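Local atomic coordinates of pinoresinol-lariciresinol reductase (Thuja plicata, PDB entry 1QYD), a protein that reduces pinoresinol to lariciresinol and then lariciresinol to secoisolariciresinol in lignan biosynthesis, taking the 4R-hydride of NADPH. Residues I109-P114 and Q212-T217; K140-I145 and Y152-S157. One frame throughout, in Å; residues are numbered along the deposited sequence.

Contact 1 of 2, residues I109-P114 and Q212-T217; sequences IKRFLP and QTLNKT
Arg-111 reaches across to Thr-213 and Leu-214, and its side chain makes nearly all of the contact from the strand side. Its CB lies beside the line between the two backbones, and CG stands anti to the main-chain nitrogen (chi1 -156°). CB, CG and CD meet no atom of 212-217; the side chain touches Val-79 of the adjoining strand. The chain then bends at both chi2 and chi3, which turns the guanidinium toward the loop at 212-217. NE leans back to the carbonyl of its predecessor in a weak hydrogen bond, 3.4 Å from Lys-110 O. Beyond it, CZ comes within 4.1 Å of Leu-214 CA, which rides over one face of the guanidinium near the rim. NH2 sits under the branch point of the same leucine, 3.8 Å from Leu-214 CG, and gives a hydrogen bond to Asp-210 O, two residues before Gln-212. Across the contact NH1 donates to Thr-213 OG1 over 2.9 Å, with an N-H...O angle of 150°. That oxygen lies only 2° out of the guanidinium plane. Thr-153 OG1 is the second, closer acceptor of NH1. The Thr-213 hydroxyl donates in turn to Ser-207 O, so the charged group is tied into the C-terminal end of helix 197-207. A methionine in place of Arg-111 would probably leave Thr-213 OG1 and Asp-210 O without this donor and the loop free to shift against the strand. Strand 111-113 is the fifth in the order 3-2-1-4-5 of the parallel Rossmann-type sheet, and the contact joins it to the connection between helix 197-207 and strand 217-219.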
loop_
_atom_site.group_PDB
_atom_site.type_symbol
_atom_site.label_atom_id
_atom_site.label_comp_id
_atom_site.label_asym_id
_atom_site.label_seq_id
_atom_site.Cartn_x
_atom_site.Cartn_y
_atom_site.Cartn_z
ATOM N N ILE A 109 -27.647 -10.859 -3.044
ATOM C CA ILE A 109 -26.510 -11.778 -3.158
ATOM C C ILE A 109 -26.593 -12.863 -2.077
ATOM O O ILE A 109 -26.718 -12.597 -0.872
ATOM C CB ILE A 109 -25.171 -10.956 -3.068
ATOM C CG1 ILE A 109 -24.531 -10.965 -4.445
ATOM C CG2 ILE A 109 -24.099 -11.571 -2.175
ATOM C CD1 ILE A 109 -25.061 -10.042 -5.540
ATOM N N LYS A 110 -26.614 -14.108 -2.581
ATOM C CA LYS A 110 -26.655 -15.324 -1.779
ATOM C C LYS A 110 -25.268 -15.825 -1.374
ATOM O O LYS A 110 -25.152 -16.629 -0.450
ATOM C CB LYS A 110 -27.377 -16.431 -2.556
ATOM C CG LYS A 110 -28.891 -16.307 -2.659
ATOM C CD LYS A 110 -29.445 -16.465 -1.248
ATOM C CE LYS A 110 -30.953 -16.260 -1.174
ATOM N NZ LYS A 110 -31.386 -16.481 0.191
ATOM N N ARG A 111 -24.212 -15.368 -2.063
ATOM C CA ARG A 111 -22.823 -15.713 -1.789
ATOM C C ARG A 111 -21.815 -14.827 -2.474
ATOM O O ARG A 111 -21.860 -14.558 -3.668
ATOM C CB ARG A 111 -22.436 -17.115 -2.239
ATOM C CG ARG A 111 -21.246 -17.694 -1.487
ATOM C CD ARG A 111 -21.626 -18.004 -0.049
ATOM N NE ARG A 111 -22.747 -18.918 0.047
ATOM C CZ ARG A 111 -22.579 -20.231 0.078
ATOM N NH1 ARG A 111 -21.367 -20.792 0.014
ATOM N NH2 ARG A 111 -23.660 -20.981 0.227
ATOM N N PHE A 112 -20.866 -14.478 -1.630
ATOM C CA PHE A 112 -19.695 -13.708 -2.001
ATOM C C PHE A 112 -18.438 -14.466 -1.581
ATOM O O PHE A 112 -18.276 -14.850 -0.415
ATOM C CB PHE A 112 -19.738 -12.393 -1.309
ATOM C CG PHE A 112 -18.588 -11.487 -1.676
ATOM C CD1 PHE A 112 -18.113 -11.429 -2.979
ATOM C CD2 PHE A 112 -18.045 -10.660 -0.695
ATOM C CE1 PHE A 112 -17.092 -10.529 -3.301
ATOM C CE2 PHE A 112 -17.027 -9.767 -1.014
ATOM C CZ PHE A 112 -16.551 -9.703 -2.322
ATOM N N LEU A 113 -17.610 -14.694 -2.612
ATOM C CA LEU A 113 -16.298 -15.339 -2.518
ATOM C C LEU A 113 -15.220 -14.304 -2.857
ATOM O O LEU A 113 -15.111 -13.918 -4.029
ATOM C CB LEU A 113 -16.200 -16.541 -3.484
ATOM C CG LEU A 113 -16.860 -17.866 -3.101
ATOM C CD1 LEU A 113 -18.286 -17.837 -3.494
ATOM C CD2 LEU A 113 -16.250 -19.055 -3.860
ATOM N N PRO A 114 -14.467 -13.756 -1.864
ATOM C CA PRO A 114 -13.405 -12.742 -2.017
ATOM C C PRO A 114 -12.172 -13.170 -2.794
ATOM O O PRO A 114 -12.099 -14.307 -3.268
ATOM C CB PRO A 114 -12.976 -12.307 -0.625
ATOM C CG PRO A 114 -14.094 -12.739 0.224
ATOM C CD PRO A 114 -14.660 -13.990 -0.453
ATOM N N GLN A 212 -23.486 -26.023 3.005
ATOM C CA GLN A 212 -22.316 -26.404 3.767
ATOM C C GLN A 212 -21.158 -25.418 3.700
ATOM O O GLN A 212 -20.418 -25.332 4.674
ATOM C CB GLN A 212 -21.783 -27.742 3.285
ATOM C CG GLN A 212 -22.769 -28.892 3.351
ATOM C CD GLN A 212 -22.088 -30.185 3.773
ATOM O OE1 GLN A 212 -22.041 -31.168 3.027
ATOM N NE2 GLN A 212 -21.546 -30.193 4.999
ATOM N N THR A 213 -20.916 -24.695 2.589
ATOM C CA THR A 213 -19.778 -23.785 2.531
ATOM C C THR A 213 -20.105 -22.363 2.956
ATOM O O THR A 213 -19.314 -21.421 2.827
ATOM C CB THR A 213 -19.173 -23.818 1.105
ATOM O OG1 THR A 213 -20.128 -23.411 0.153
ATOM C CG2 THR A 213 -18.758 -25.213 0.758
ATOM N N LEU A 214 -21.290 -22.290 3.566
ATOM C CA LEU A 214 -21.879 -21.064 4.073
ATOM C C LEU A 214 -21.192 -20.517 5.318
ATOM O O LEU A 214 -21.303 -21.073 6.423
ATOM C CB LEU A 214 -23.330 -21.334 4.380
ATOM C CG LEU A 214 -24.426 -20.431 3.866
ATOM C CD1 LEU A 214 -25.716 -21.155 4.229
ATOM C CD2 LEU A 214 -24.314 -18.998 4.400
ATOM N N ASN A 215 -20.505 -19.388 5.108
ATOM C CA ASN A 215 -19.721 -18.660 6.105
ATOM C C ASN A 215 -18.466 -19.373 6.599
ATOM O O ASN A 215 -17.695 -18.856 7.413
ATOM C CB ASN A 215 -20.608 -18.278 7.323
ATOM C CG ASN A 215 -21.698 -17.237 7.029
ATOM O OD1 ASN A 215 -21.522 -16.234 6.339
ATOM N ND2 ASN A 215 -22.888 -17.429 7.580
ATOM N N LYS A 216 -18.241 -20.555 6.017
ATOM C CA LYS A 216 -17.105 -21.425 6.234
ATOM C C LYS A 216 -15.942 -21.161 5.270
ATOM O O LYS A 216 -16.124 -20.672 4.142
ATOM C CB LYS A 216 -17.568 -22.863 6.083
ATOM C CG LYS A 216 -18.343 -23.480 7.239
ATOM C CD LYS A 216 -18.462 -24.978 6.972
ATOM C CE LYS A 216 -18.937 -25.819 8.161
ATOM N NZ LYS A 216 -19.165 -27.217 7.821
ATOM N N THR A 217 -14.712 -21.492 5.737
ATOM C CA THR A 217 -13.496 -21.399 4.912
ATOM C C THR A 217 -13.372 -22.721 4.163
ATOM O O THR A 217 -13.568 -23.785 4.752
ATOM C CB THR A 217 -12.214 -21.158 5.767
ATOM O OG1 THR A 217 -12.418 -19.939 6.511
ATOM C CG2 THR A 217 -10.960 -20.997 4.915
#

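Contact 2 of 2, residues K140-I145 and Y152-S157; sequences KVRRAI and YTYVSS
Arg-142 and Tyr-154 each hold CG anti to their own carbonyl carbon (chi1 -75° and -62°), and the arginine runs extended from CG to NE, which lays CD and the guanidinium over one face of the tyrosine ring. CD sits over that face in a CH-pi contact, 3.9 Å from the centroid of Tyr-154. Farther out the guanidinium lies nearly flat on the ring, planes 16° apart, in an off-centre cation-pi stack with NH1 3.6 Å from Tyr-154 CD1. Salt bridges to Glu-116, Asp-120 and Asp-122 hold the charged end, while the Tyr-154 hydroxyl is hydrogen-bonded to Glu-146 one turn along the helix. One turn on from Arg-142, Ile-145 adds the apolar part: its CG2 presses on Tyr-152 CD1 at 3.4 Å, and its CD1 meets the edge of the other ring, 4.2 Å from Tyr-154 CE2. Helix 133-147 is thereby packed on strand 154-156, the strand that follows it, in the helix-to-strand succession of the NADP-binding Rossmann fold; Arg-142, inferred to bind NADP(+), lies about 5 Å, side chain to side chain, from Lys-138, the probable proton acceptor.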
loop_
_atom_site.group_PDB
_atom_site.type_symbol
_atom_site.label_atom_id
_atom_site.label_comp_id
_atom_site.label_asym_id
_atom_site.label_seq_id
_atom_site.Cartn_x
_atom_site.Cartn_y
_atom_site.Cartn_z
ATOM N N LYS A 140 -8.952 -7.189 6.265
ATOM C CA LYS A 140 -9.785 -5.995 6.274
ATOM C C LYS A 140 -11.066 -6.182 5.479
ATOM O O LYS A 140 -12.169 -5.810 5.896
ATOM C CB LYS A 140 -9.040 -4.824 5.679
ATOM C CG LYS A 140 -8.105 -4.265 6.691
ATOM C CD LYS A 140 -7.851 -2.863 6.186
ATOM C CE LYS A 140 -7.923 -1.880 7.353
ATOM N NZ LYS A 140 -6.845 -2.047 8.322
ATOM N N VAL A 141 -10.842 -6.825 4.337
ATOM C CA VAL A 141 -11.855 -7.237 3.397
ATOM C C VAL A 141 -12.718 -8.329 4.022
ATOM O O VAL A 141 -13.939 -8.253 3.864
ATOM C CB VAL A 141 -11.076 -7.684 2.148
ATOM C CG1 VAL A 141 -11.920 -8.485 1.158
ATOM C CG2 VAL A 141 -10.528 -6.389 1.512
ATOM N N ARG A 142 -12.130 -9.328 4.736
ATOM C CA ARG A 142 -12.857 -10.410 5.390
ATOM C C ARG A 142 -13.639 -9.922 6.569
ATOM O O ARG A 142 -14.788 -10.299 6.709
ATOM C CB ARG A 142 -11.984 -11.517 5.974
ATOM C CG ARG A 142 -11.328 -12.537 5.077
ATOM C CD ARG A 142 -10.953 -13.708 5.940
ATOM N NE ARG A 142 -10.265 -14.697 5.128
ATOM C CZ ARG A 142 -10.039 -15.962 5.520
ATOM N NH1 ARG A 142 -10.437 -16.425 6.704
ATOM N NH2 ARG A 142 -9.388 -16.798 4.710
ATOM N N ARG A 143 -13.039 -9.127 7.449
ATOM C CA ARG A 143 -13.724 -8.608 8.624
ATOM C C ARG A 143 -14.861 -7.630 8.340
ATOM O O ARG A 143 -15.710 -7.449 9.210
ATOM C CB ARG A 143 -12.712 -7.936 9.522
ATOM C CG ARG A 143 -12.599 -8.658 10.835
ATOM C CD ARG A 143 -11.308 -9.457 10.969
ATOM N NE ARG A 143 -11.163 -10.479 9.944
ATOM C CZ ARG A 143 -11.810 -11.657 9.983
ATOM N NH1 ARG A 143 -12.627 -11.971 10.995
ATOM N NH2 ARG A 143 -11.722 -12.506 8.950
ATOM N N ALA A 144 -14.850 -6.961 7.161
ATOM C CA ALA A 144 -15.876 -6.042 6.648
ATOM C C ALA A 144 -17.026 -6.776 5.977
ATOM O O ALA A 144 -18.148 -6.303 5.972
ATOM C CB ALA A 144 -15.313 -5.110 5.608
ATOM N N ILE A 145 -16.774 -7.932 5.374
ATOM C CA ILE A 145 -17.779 -8.803 4.800
ATOM C C ILE A 145 -18.634 -9.247 5.964
ATOM O O ILE A 145 -19.793 -8.870 5.975
ATOM C CB ILE A 145 -17.087 -10.007 4.111
ATOM C CG1 ILE A 145 -16.746 -9.567 2.726
ATOM C CG2 ILE A 145 -17.946 -11.269 4.048
ATOM C CD1 ILE A 145 -16.037 -10.726 2.031
ATOM N N TYR A 152 -20.607 -15.649 2.933
ATOM C CA TYR A 152 -19.255 -15.966 2.418
ATOM C C TYR A 152 -18.741 -17.407 2.389
ATOM O O TYR A 152 -19.223 -18.348 3.024
ATOM C CB TYR A 152 -18.165 -15.148 3.168
ATOM C CG TYR A 152 -18.306 -15.065 4.685
ATOM C CD1 TYR A 152 -19.235 -14.161 5.202
ATOM C CD2 TYR A 152 -17.552 -15.847 5.569
ATOM C CE1 TYR A 152 -19.424 -14.032 6.582
ATOM C CE2 TYR A 152 -17.732 -15.723 6.957
ATOM C CZ TYR A 152 -18.674 -14.813 7.460
ATOM O OH TYR A 152 -18.918 -14.657 8.827
ATOM N N THR A 153 -17.729 -17.578 1.546
ATOM C CA THR A 153 -16.987 -18.826 1.462
ATOM C C THR A 153 -15.617 -18.307 1.163
ATOM O O THR A 153 -15.449 -17.567 0.196
ATOM C CB THR A 153 -17.403 -19.711 0.315
ATOM O OG1 THR A 153 -18.806 -19.909 0.414
ATOM C CG2 THR A 153 -16.671 -21.032 0.366
ATOM N N TYR A 154 -14.656 -18.612 2.039
ATOM C CA TYR A 154 -13.287 -18.183 1.777
ATOM C C TYR A 154 -12.536 -19.363 1.185
ATOM O O TYR A 154 -12.313 -20.386 1.816
ATOM C CB TYR A 154 -12.643 -17.717 3.065
ATOM C CG TYR A 154 -13.349 -16.524 3.678
ATOM C CD1 TYR A 154 -13.610 -16.512 5.039
ATOM C CD2 TYR A 154 -13.719 -15.433 2.900
ATOM C CE1 TYR A 154 -14.225 -15.411 5.631
ATOM C CE2 TYR A 154 -14.344 -14.330 3.487
ATOM C CZ TYR A 154 -14.587 -14.321 4.854
ATOM O OH TYR A 154 -15.141 -13.209 5.447
ATOM N N VAL A 155 -12.226 -19.257 -0.103
ATOM C CA VAL A 155 -11.578 -20.321 -0.836
ATOM C C VAL A 155 -10.078 -20.229 -0.700
ATOM O O VAL A 155 -9.428 -19.585 -1.517
ATOM C CB VAL A 155 -11.967 -20.276 -2.326
ATOM C CG1 VAL A 155 -13.117 -21.227 -2.584
ATOM C CG2 VAL A 155 -12.406 -18.860 -2.716
ATOM N N SER A 156 -9.553 -20.823 0.397
ATOM C CA SER A 156 -8.118 -20.969 0.687
ATOM C C SER A 156 -7.719 -22.237 -0.051
ATOM O O SER A 156 -8.159 -23.341 0.262
ATOM C CB SER A 156 -7.914 -21.154 2.148
ATOM O OG SER A 156 -6.541 -20.959 2.334
ATOM N N SER A 157 -6.931 -22.047 -1.099
ATOM C CA SER A 157 -6.696 -23.082 -2.084
ATOM C C SER A 157 -5.246 -23.506 -2.306
ATOM O O SER A 157 -4.939 -24.411 -3.068
ATOM C CB SER A 157 -7.333 -22.562 -3.349
ATOM O OG SER A 157 -6.645 -21.399 -3.801
#

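Overall arrangement
Contact 2 is nested in the chain between the two segments of contact 1, and their centres lie about 8 Å apart. They share direct bonds: Asn-215 N is 2.7 Å from Tyr-152 O, and Arg-111 NH1 is 2.7 Å from Thr-153 OG1, both probable hydrogen bonds. Packing adds to this, with Ile-145 CD1 3.3 Å from Phe-112 CE2. Segment 152-157 thus runs between strand 111-113 and the strand entered at Thr-217, whose side chain touches both Arg-142 and Tyr-154. Contact 2 reaches the inferred cofactor and proton-acceptor region through Arg-142, whereas contact 1 lies away from it.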